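Local coordinates for methyl-coenzyme M reductase subunit beta (PDB 1E6Y), which forms part of the nickel enzyme that releases methane from methyl-coenzyme M, using coenzyme B as reductant, in the last step of methanogenesis, at residues I6-D9 / R10-L14; N71-I74 / V75-D79; Q90-E93 / G94-T97; N201-A204 / M205-S208; A293-V296 / P297-N300. All coordinates share one frame; numbering follows the deposited sequence.

Contact 1 of 5, residues I6-D9 / R10-L14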
# COMPACT_ATOMS: atom_id res chain seq x y z
N ILE E 6 -12.18 -12.41 -41.63
CA ILE E 6 -12.04 -11.12 -40.95
C ILE E 6 -12.61 -10.00 -41.81
O ILE E 6 -12.25 -9.87 -42.98
CB ILE E 6 -10.56 -10.81 -40.61
CG1 ILE E 6 -9.99 -11.88 -39.67
CG2 ILE E 6 -10.44 -9.43 -39.98
CD1 ILE E 6 -10.74 -12.02 -38.35
N TYR E 7 -13.54 -9.24 -41.24
CA TYR E 7 -14.14 -8.08 -41.90
C TYR E 7 -13.75 -6.81 -41.15
O TYR E 7 -13.65 -6.83 -39.92
CB TYR E 7 -15.67 -8.20 -41.92
CG TYR E 7 -16.21 -9.22 -42.91
CD1 TYR E 7 -16.07 -10.59 -42.68
CD2 TYR E 7 -16.90 -8.81 -44.05
CE1 TYR E 7 -16.59 -11.52 -43.56
CE2 TYR E 7 -17.43 -9.73 -44.93
CZ TYR E 7 -17.27 -11.09 -44.68
OH TYR E 7 -17.78 -12.01 -45.57
N ASP E 8 -13.58 -5.70 -41.87
CA ASP E 8 -13.23 -4.45 -41.22
C ASP E 8 -14.43 -3.75 -40.57
O ASP E 8 -15.54 -4.27 -40.57
CB ASP E 8 -12.50 -3.49 -42.19
CG ASP E 8 -13.36 -3.01 -43.36
OD1 ASP E 8 -12.79 -2.45 -44.31
OD2 ASP E 8 -14.60 -3.14 -43.33
N ASP E 9 -14.18 -2.55 -40.05
CA ASP E 9 -15.19 -1.78 -39.34
C ASP E 9 -16.37 -1.34 -40.21
O ASP E 9 -17.42 -0.97 -39.69
CB ASP E 9 -14.55 -0.56 -38.68
CG ASP E 9 -13.88 0.36 -39.68
OD1 ASP E 9 -14.17 1.57 -39.67
OD2 ASP E 9 -13.05 -0.12 -40.48
N ARG E 10 -16.18 -1.36 -41.53
CA ARG E 10 -17.25 -1.02 -42.45
C ARG E 10 -17.87 -2.24 -43.11
O ARG E 10 -18.60 -2.08 -44.09
CB ARG E 10 -16.73 -0.02 -43.50
CG ARG E 10 -16.16 1.23 -42.84
CD ARG E 10 -15.94 2.38 -43.82
NE ARG E 10 -17.23 2.74 -44.39
CZ ARG E 10 -18.09 3.60 -43.85
NH1 ARG E 10 -19.23 3.78 -44.50
NH2 ARG E 10 -17.83 4.26 -42.73
N GLY E 11 -17.62 -3.43 -42.57
CA GLY E 11 -18.29 -4.62 -43.04
C GLY E 11 -17.75 -5.18 -44.34
O GLY E 11 -18.43 -5.95 -45.02
N LYS E 12 -16.51 -4.82 -44.69
CA LYS E 12 -15.87 -5.32 -45.90
C LYS E 12 -14.89 -6.45 -45.57
O LYS E 12 -14.16 -6.38 -44.58
CB LYS E 12 -15.12 -4.18 -46.60
CG LYS E 12 -16.00 -3.02 -47.02
CD LYS E 12 -15.19 -1.75 -47.21
CE LYS E 12 -16.10 -0.52 -47.29
NZ LYS E 12 -15.33 0.75 -47.22
N LEU E 13 -14.90 -7.49 -46.40
CA LEU E 13 -14.01 -8.64 -46.21
C LEU E 13 -12.54 -8.24 -46.37
O LEU E 13 -12.17 -7.61 -47.37
CB LEU E 13 -14.36 -9.74 -47.21
CG LEU E 13 -13.48 -10.99 -47.24
CD1 LEU E 13 -13.63 -11.77 -45.94
CD2 LEU E 13 -13.88 -11.86 -48.42
N LEU E 14 -11.72 -8.59 -45.39
CA LEU E 14 -10.29 -8.31 -45.45
C LEU E 14 -9.49 -9.56 -45.77
O LEU E 14 -8.61 -9.54 -46.62
CB LEU E 14 -9.82 -7.72 -44.12
CG LEU E 14 -10.39 -6.36 -43.72
CD1 LEU E 14 -9.76 -5.91 -42.42
CD2 LEU E 14 -10.15 -5.34 -44.83
O HOH W 1 -13.51 0.00 -45.31
O HOH W 2 -16.22 3.45 -40.49
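D8 OD2 is gripped by two backbone N-H groups at the tip of the beta hairpin that joins strands 3-7 and 13-19. K12 N lies 2.9 Å from D8 OD2, and R10 N lies 3.0 Å from the same oxygen. The two donors come from opposite faces of the carboxylate plane. The bond from K12 is fairly straight (162°) and the one from R10 is more bent (133°). D8 CG sits between its own backbone N and carbonyl carbon (chi1 65°), which turns the carboxylate back over the turn. Residues D8 to G11 form a type I beta turn, closed by G11 N to D8 O at 3.0 Å. G11 has positive phi, a conformation that suits glycine.

The strands pair on through D8 N to K12 O and L14 N to I6 O. Between these bonds Y7 and L13 form a non-hydrogen-bonded antiparallel pair. L13 CA packs over one face of the Y7 ring, 4.0 Å from its centroid, a CH-pi contact. L13 CD1 reaches Y7 CE1 at 3.8 Å. L14 brings CD1 against D8 CB.

The polar ends of D9 and R10 are held mainly from outside. D9 OD1 bonds N203, and R10 NH1 forms a salt bridge with E68 of the gamma subunit chain. Water 2 joins D9 OD1 to R10 NH2. Water 1 links D8 OD1 to K12 NZ, 2.7 Å from each atom.

Contact 2 of 5, residues N71-I74 / V75-D79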
# COMPACT_ATOMS: atom_id res chain seq x y z
N ASN E 71 12.52 30.76 -17.82
CA ASN E 71 11.82 31.10 -19.06
C ASN E 71 12.54 30.53 -20.27
O ASN E 71 13.42 31.17 -20.85
CB ASN E 71 11.68 32.62 -19.19
CG ASN E 71 10.95 33.23 -18.01
OD1 ASN E 71 9.89 32.77 -17.62
ND2 ASN E 71 11.56 34.25 -17.40
N TYR E 72 12.23 29.28 -20.58
CA TYR E 72 12.81 28.59 -21.73
C TYR E 72 11.75 28.45 -22.80
O TYR E 72 10.61 28.07 -22.52
CB TYR E 72 13.30 27.20 -21.33
CG TYR E 72 14.38 27.16 -20.27
CD1 TYR E 72 15.12 28.31 -19.94
CD2 TYR E 72 14.70 25.97 -19.61
CE1 TYR E 72 16.15 28.26 -19.00
CE2 TYR E 72 15.73 25.92 -18.68
CZ TYR E 72 16.44 27.06 -18.38
OH TYR E 72 17.47 26.99 -17.47
N ASP E 73 12.12 28.73 -24.04
CA ASP E 73 11.20 28.55 -25.16
C ASP E 73 11.27 27.11 -25.66
O ASP E 73 11.93 26.82 -26.65
CB ASP E 73 11.54 29.53 -26.29
CG ASP E 73 10.46 29.58 -27.36
OD1 ASP E 73 9.37 29.00 -27.16
OD2 ASP E 73 10.70 30.21 -28.40
N ILE E 74 10.58 26.22 -24.95
CA ILE E 74 10.58 24.80 -25.29
C ILE E 74 9.87 24.56 -26.63
O ILE E 74 10.43 23.93 -27.53
CB ILE E 74 9.88 23.96 -24.19
CG1 ILE E 74 10.49 24.28 -22.82
CG2 ILE E 74 10.00 22.48 -24.52
CD1 ILE E 74 11.96 23.95 -22.69
N VAL E 75 8.66 25.11 -26.76
CA VAL E 75 7.84 24.91 -27.95
C VAL E 75 8.48 25.52 -29.20
O VAL E 75 8.48 24.91 -30.27
CB VAL E 75 6.43 25.50 -27.73
CG1 VAL E 75 5.61 25.42 -29.02
CG2 VAL E 75 5.72 24.74 -26.61
N GLY E 76 9.09 26.70 -29.04
CA GLY E 76 9.73 27.36 -30.16
C GLY E 76 10.99 26.66 -30.65
O GLY E 76 11.48 26.94 -31.75
N ASN E 77 11.50 25.74 -29.84
CA ASN E 77 12.69 24.97 -30.19
C ASN E 77 12.36 23.49 -30.32
O ASN E 77 13.25 22.64 -30.24
CB ASN E 77 13.78 25.17 -29.13
CG ASN E 77 14.41 26.55 -29.20
OD1 ASN E 77 15.29 26.80 -30.02
ND2 ASN E 77 13.95 27.46 -28.35
N ALA E 78 11.10 23.19 -30.60
CA ALA E 78 10.58 21.82 -30.59
C ALA E 78 11.32 20.88 -31.54
O ALA E 78 11.55 19.71 -31.22
CB ALA E 78 9.10 21.81 -30.90
N ASP E 79 11.66 21.38 -32.72
CA ASP E 79 12.36 20.57 -33.72
C ASP E 79 13.77 20.20 -33.28
O ASP E 79 14.19 19.05 -33.42
CB ASP E 79 12.41 21.30 -35.06
CG ASP E 79 11.09 21.22 -35.81
OD1 ASP E 79 10.59 20.09 -36.02
OD2 ASP E 79 10.55 22.29 -36.17
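D73 O, in an inverse gamma turn centred on D73, receives the side-chain amide of N77, the N-cap residue of helix 78-89. N77 ND2 lies 2.7 Å from D73 O and the bond is almost straight (176°). The donor is in the carbonyl plane, and the oxygen lies in the amide plane of N77. N77 CG is anti to its carbonyl carbon and beside its backbone N (chi1 -73°), which folds the amide back toward D73. The backbone N of N77 adds a weak second bond to D73 O.

Although N77 holds the N-cap position, its side chain makes no capping bond. It serves instead as a donor to the preceding loop. The D73 side chain also reaches forward. G76 N lies 3.0 Å from D73 OD1 and meets it from above the carboxylate plane. One residue further along the chain, I74 O accepts from N77 N at 3.1 Å.

The gamma turn is closed by a weak bond from I74 N to Y72 O. The next shell holds this turn against two helices. Q50 of helix 46-55 accepts from V75 N through OE1 and touches the side chains of D73 and I74. I74 also packs on L46 and on I138 of helix 125-141. N77 touches M141. Close to the grip on D73 O, N77 CB packs 3.5 Å from that same oxygen.

Contact 3 of 5, residues Q90-E93 / G94-T97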
# COMPACT_ATOMS: atom_id res chain seq x y z
N GLN E 90 17.93 6.89 -28.85
CA GLN E 90 18.38 5.82 -29.74
C GLN E 90 19.53 5.01 -29.13
O GLN E 90 20.23 5.50 -28.25
CB GLN E 90 18.80 6.39 -31.10
CG GLN E 90 20.14 7.12 -31.10
CD GLN E 90 20.64 7.42 -32.50
OE1 GLN E 90 19.87 7.41 -33.47
NE2 GLN E 90 21.93 7.68 -32.62
N VAL E 91 19.64 3.76 -29.56
CA VAL E 91 20.68 2.86 -29.08
C VAL E 91 21.72 2.60 -30.17
O VAL E 91 22.92 2.66 -29.91
CB VAL E 91 20.07 1.51 -28.60
CG1 VAL E 91 21.17 0.48 -28.38
CG2 VAL E 91 19.26 1.70 -27.32
N ASP E 92 21.25 2.29 -31.36
CA ASP E 92 22.13 2.13 -32.53
C ASP E 92 21.73 3.17 -33.57
O ASP E 92 20.56 3.50 -33.71
CB ASP E 92 21.99 0.72 -33.13
CG ASP E 92 22.05 -0.38 -32.08
OD1 ASP E 92 23.04 -0.44 -31.33
OD2 ASP E 92 21.08 -1.16 -32.00
N GLU E 93 22.73 3.68 -34.29
CA GLU E 93 22.48 4.58 -35.41
C GLU E 93 21.64 3.88 -36.47
O GLU E 93 21.91 2.72 -36.82
CB GLU E 93 23.81 5.05 -36.01
CG GLU E 93 24.34 6.35 -35.40
CD GLU E 93 23.51 7.57 -35.77
OE1 GLU E 93 23.54 8.56 -35.02
OE2 GLU E 93 22.83 7.54 -36.82
N GLY E 94 20.53 4.50 -36.83
CA GLY E 94 19.65 3.93 -37.84
C GLY E 94 18.72 2.86 -37.31
O GLY E 94 18.13 2.12 -38.10
N ASP E 95 18.57 2.77 -35.99
CA ASP E 95 17.60 1.83 -35.43
C ASP E 95 16.17 2.38 -35.49
O ASP E 95 15.91 3.41 -36.12
CB ASP E 95 17.99 1.43 -33.99
CG ASP E 95 17.87 2.58 -32.98
OD1 ASP E 95 18.31 2.38 -31.83
OD2 ASP E 95 17.35 3.66 -33.30
N ASP E 96 15.26 1.71 -34.79
CA ASP E 96 13.84 1.99 -34.90
C ASP E 96 13.34 3.04 -33.91
O ASP E 96 12.14 3.20 -33.71
CB ASP E 96 13.04 0.69 -34.75
CG ASP E 96 13.36 -0.05 -33.46
OD1 ASP E 96 14.55 -0.24 -33.14
OD2 ASP E 96 12.41 -0.47 -32.77
N THR E 97 14.27 3.81 -33.34
CA THR E 97 13.90 4.99 -32.56
C THR E 97 13.13 5.98 -33.43
O THR E 97 13.48 6.20 -34.60
CB THR E 97 15.13 5.71 -31.99
OG1 THR E 97 15.93 4.77 -31.25
CG2 THR E 97 14.72 6.84 -31.07
O HOH W 3 17.80 6.07 -34.74
O HOH W 4 18.52 -0.25 -31.08
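The backbone makes a type II beta turn from D92 to D95, closed by D95 N to D92 O at 3.1 Å, in the loop between helix 78-89 and strand 98-102. G94 holds the positive phi of the turn. The D95 side chain then ties both arms of the loop together.

D95 OD1 accepts two backbone N-H groups, V91 N and D92 N, each at 3.0 Å. Both come from the same face of the carboxylate. V91 N is on the syn side, 20° out of the plane, while D92 N sits well above it. D95 OD2 takes T97 N and T97 OG1, again from one face. The bond from T97 N makes an Asx turn, and the hydroxyl is closer, with T97 OG1 2.7 Å from D95 OD2. The chi1 of D95 (68°) swings the carboxylate back under the turn, where these four donors meet it. Such a set of donors would favour the charged form.

T97 OG1 also touches Q90 CA and CB. Q90 NE2 donates to E93 OE1 in the plane of its own amide, and meets that oxygen from above the carboxylate. R27 of the second copy of this protein donates to V91 O, so the loop lies at a subunit interface. Two waters extend the D95 network. Water 4 donates to D92 OD2 and D95 OD1, and water 3 donates to Q90 OE1 and D95 OD2, 2.8 Å from each.

Contact 4 of 5, residues N201-A204 / M205-S208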
# COMPACT_ATOMS: atom_id res chain seq x y z
N ASN E 201 -9.92 7.43 -32.84
CA ASN E 201 -10.56 8.60 -33.44
C ASN E 201 -12.09 8.51 -33.37
O ASN E 201 -12.80 8.88 -34.30
CB ASN E 201 -10.10 8.75 -34.89
CG ASN E 201 -8.63 9.14 -35.00
OD1 ASN E 201 -8.30 10.32 -35.14
ND2 ASN E 201 -7.74 8.16 -34.88
N ARG E 202 -12.57 8.03 -32.22
CA ARG E 202 -13.98 7.85 -31.92
C ARG E 202 -14.67 6.91 -32.92
O ARG E 202 -15.85 7.09 -33.21
CB ARG E 202 -14.71 9.19 -31.82
CG ARG E 202 -14.17 10.06 -30.69
CD ARG E 202 -14.76 11.46 -30.87
NE ARG E 202 -15.70 11.81 -29.81
CZ ARG E 202 -15.34 12.67 -28.85
NH1 ARG E 202 -16.16 13.02 -27.87
NH2 ARG E 202 -14.11 13.20 -28.86
N ASN E 203 -13.92 5.93 -33.43
CA ASN E 203 -14.49 4.87 -34.25
C ASN E 203 -14.85 3.71 -33.33
O ASN E 203 -13.96 3.03 -32.81
CB ASN E 203 -13.47 4.41 -35.30
CG ASN E 203 -14.04 3.37 -36.26
OD1 ASN E 203 -14.48 2.30 -35.85
ND2 ASN E 203 -13.99 3.67 -37.55
N ALA E 204 -16.14 3.47 -33.17
CA ALA E 204 -16.65 2.50 -32.21
C ALA E 204 -16.04 1.11 -32.35
O ALA E 204 -15.46 0.58 -31.39
CB ALA E 204 -18.17 2.42 -32.31
N MET E 205 -16.11 0.53 -33.54
CA MET E 205 -15.65 -0.84 -33.73
C MET E 205 -14.13 -0.99 -33.72
O MET E 205 -13.61 -2.03 -33.34
CB MET E 205 -16.22 -1.44 -35.02
CG MET E 205 -16.03 -2.95 -35.08
SD MET E 205 -16.73 -3.71 -36.54
CE MET E 205 -18.44 -3.10 -36.42
N ASN E 206 -13.42 0.06 -34.14
CA ASN E 206 -11.96 0.05 -34.04
C ASN E 206 -11.51 0.25 -32.59
O ASN E 206 -10.47 -0.27 -32.18
CB ASN E 206 -11.35 1.12 -34.95
CG ASN E 206 -11.19 0.65 -36.38
OD1 ASN E 206 -11.04 -0.55 -36.64
ND2 ASN E 206 -11.22 1.58 -37.33
N ALA E 207 -12.33 0.96 -31.82
CA ALA E 207 -12.09 1.11 -30.38
C ALA E 207 -12.24 -0.23 -29.66
O ALA E 207 -11.38 -0.62 -28.88
CB ALA E 207 -13.05 2.14 -29.79
N SER E 208 -13.32 -0.95 -29.96
CA SER E 208 -13.53 -2.25 -29.35
C SER E 208 -12.52 -3.28 -29.87
O SER E 208 -12.07 -4.15 -29.12
CB SER E 208 -14.97 -2.74 -29.59
OG SER E 208 -15.32 -2.73 -30.96
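N203 OD1 accepts from N206 N at 3.0 Å and caps the first turn of helix 204-221. The bond is fairly straight (161°), with the donor tilted from the plane of the side-chain amide. N203 CG is anti to the backbone N (chi1 -175°), which carries the amide oxygen to N206 N.

The tight part of the contact is this buried turn. A207 N donates to N203 O at 2.8 Å, and S208 N donates to A204 O at 3.0 Å. A207 CB rests 3.3 Å from N203 O and just as near A204 O. The side chains of N203 and N206 also pack on each other. Their amide planes are 32° apart, and N206 CB lies 3.5 Å from N203 OD1. N203 ND2 and N206 ND2 are 3.5 Å apart; both are donors and do not bond each other. N203 ND2 has its partner in D9. A204 packs on L312 of helix 296-318, and S208 packs on L308 of the same helix.

The looser part is the approach to the helix. N201 is exposed and R202 partly so, and neither side chain packs on the first turn. N201 has positive phi and ends helix 193-199 in a Schellman motif. R202 NH2 forms a salt bridge with E406. A modified cysteine (OCS) of the gamma subunit chain accepts from A204 N, so the helix start also borders another subunit. The whole is a helix-to-helix link, with a Schellman C-terminus followed by an asparagine N-cap.

Contact 5 of 5, residues A293-V296 / P297-N300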
# COMPACT_ATOMS: atom_id res chain seq x y z
N ALA E 293 -26.05 -25.67 -25.53
CA ALA E 293 -24.96 -25.25 -26.40
C ALA E 293 -24.21 -26.48 -26.91
O ALA E 293 -23.69 -27.27 -26.12
CB ALA E 293 -24.02 -24.32 -25.65
N ASN E 294 -24.19 -26.65 -28.23
CA ASN E 294 -23.49 -27.77 -28.85
C ASN E 294 -21.99 -27.52 -28.91
O ASN E 294 -21.19 -28.46 -28.98
CB ASN E 294 -24.04 -28.01 -30.26
CG ASN E 294 -25.53 -28.30 -30.26
OD1 ASN E 294 -26.02 -29.15 -29.51
ND2 ASN E 294 -26.27 -27.56 -31.09
N ASP E 295 -21.61 -26.25 -28.94
CA ASP E 295 -20.21 -25.84 -28.83
C ASP E 295 -20.17 -24.71 -27.82
O ASP E 295 -20.62 -23.60 -28.11
CB ASP E 295 -19.68 -25.36 -30.19
CG ASP E 295 -18.16 -25.14 -30.19
OD1 ASP E 295 -17.61 -24.64 -29.19
OD2 ASP E 295 -17.53 -25.42 -31.23
N VAL E 296 -19.70 -25.01 -26.62
CA VAL E 296 -19.79 -24.06 -25.51
C VAL E 296 -18.93 -22.81 -25.72
O VAL E 296 -19.44 -21.69 -25.61
CB VAL E 296 -19.44 -24.73 -24.15
CG1 VAL E 296 -19.45 -23.70 -23.03
CG2 VAL E 296 -20.45 -25.84 -23.86
N PRO E 297 -17.65 -22.97 -26.10
CA PRO E 297 -16.84 -21.78 -26.39
C PRO E 297 -17.37 -20.93 -27.55
O PRO E 297 -17.27 -19.70 -27.52
CB PRO E 297 -15.45 -22.35 -26.70
CG PRO E 297 -15.42 -23.65 -25.95
CD PRO E 297 -16.82 -24.19 -26.10
N LYS E 298 -17.98 -21.57 -28.55
CA LYS E 298 -18.58 -20.84 -29.66
C LYS E 298 -19.83 -20.07 -29.25
O LYS E 298 -20.04 -18.95 -29.70
CB LYS E 298 -18.93 -21.80 -30.80
CG LYS E 298 -17.93 -21.77 -31.94
CD LYS E 298 -18.60 -22.16 -33.24
CE LYS E 298 -17.63 -22.07 -34.38
NZ LYS E 298 -17.92 -23.11 -35.39
N TRP E 299 -20.66 -20.69 -28.42
CA TRP E 299 -21.82 -20.00 -27.87
C TRP E 299 -21.38 -18.78 -27.07
O TRP E 299 -21.97 -17.71 -27.18
CB TRP E 299 -22.63 -20.95 -26.96
CG TRP E 299 -23.65 -20.22 -26.13
CD1 TRP E 299 -23.66 -20.10 -24.77
CD2 TRP E 299 -24.74 -19.42 -26.61
NE1 TRP E 299 -24.67 -19.27 -24.37
CE2 TRP E 299 -25.36 -18.84 -25.48
CE3 TRP E 299 -25.25 -19.13 -27.88
CZ2 TRP E 299 -26.46 -17.99 -25.58
CZ3 TRP E 299 -26.35 -18.28 -27.99
CH2 TRP E 299 -26.94 -17.72 -26.84
N ASN E 300 -20.33 -18.96 -26.26
CA ASN E 300 -19.77 -17.85 -25.51
C ASN E 300 -19.34 -16.71 -26.42
O ASN E 300 -19.60 -15.54 -26.13
CB ASN E 300 -18.57 -18.33 -24.67
CG ASN E 300 -18.03 -17.24 -23.78
OD1 ASN E 300 -18.67 -16.84 -22.82
ND2 ASN E 300 -16.88 -16.68 -24.15
O HOH W 5 -18.61 -25.72 -33.77
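D295 O accepts from W299 N at 2.9 Å, and V296 O accepts from N300 N, also at 2.9 Å. These bonds open helix 296-318. D295 OD1 accepts from K298 N at 3.2 Å, the capping bond. K298 N meets it from above the carboxylate plane, 57° out of it. D295 CG is anti to its backbone N (chi1 -171°), which brings the carboxylate across the helix start.

The other oxygen, D295 OD2, forms a salt bridge with R231 of helix 228-241. It also accepts from water 5, which in turn accepts from K298 NZ. The lysine ammonium therefore meets the carboxylate through water, while its CB packs 3.5 Å from D295 CG.

P297 follows in the first turn, where the lack of an N-H costs no helix bond. P297 CD lies 3.2 Å from D295 OD1, and the ring packs on R231, H232 and L235. A293 CB touches W299 CB at 3.9 Å, joining the end of strand 289-293 to the helix. W299 NE1 bonds P342 O. V296 packs on F242 of the gamma subunit chain. Together this is an aspartate N-cap with a proline in the first turn of the helix.

Overall arrangement
Contacts 1 and 4 are the pair that touch. D9 OD1 of the hairpin tip lies 3.0 Å from N203 ND2, a probable hydrogen bond, and M205 SD packs on D9 CA. This joins the N-terminal hairpin to the start of helix 204-221 in the C-terminal domain. Contacts 2 and 3 flank helix 78-89, one at its start and one just after its end, with centres about 24 Å apart. Contact 5 lies on the opposite side of the chain's centre from contact 2, their centres about 58 Å apart. Its helix, 296-318, runs from contact 5 past contact 4. All five lie away from the coenzyme M, coenzyme B and F430 sites.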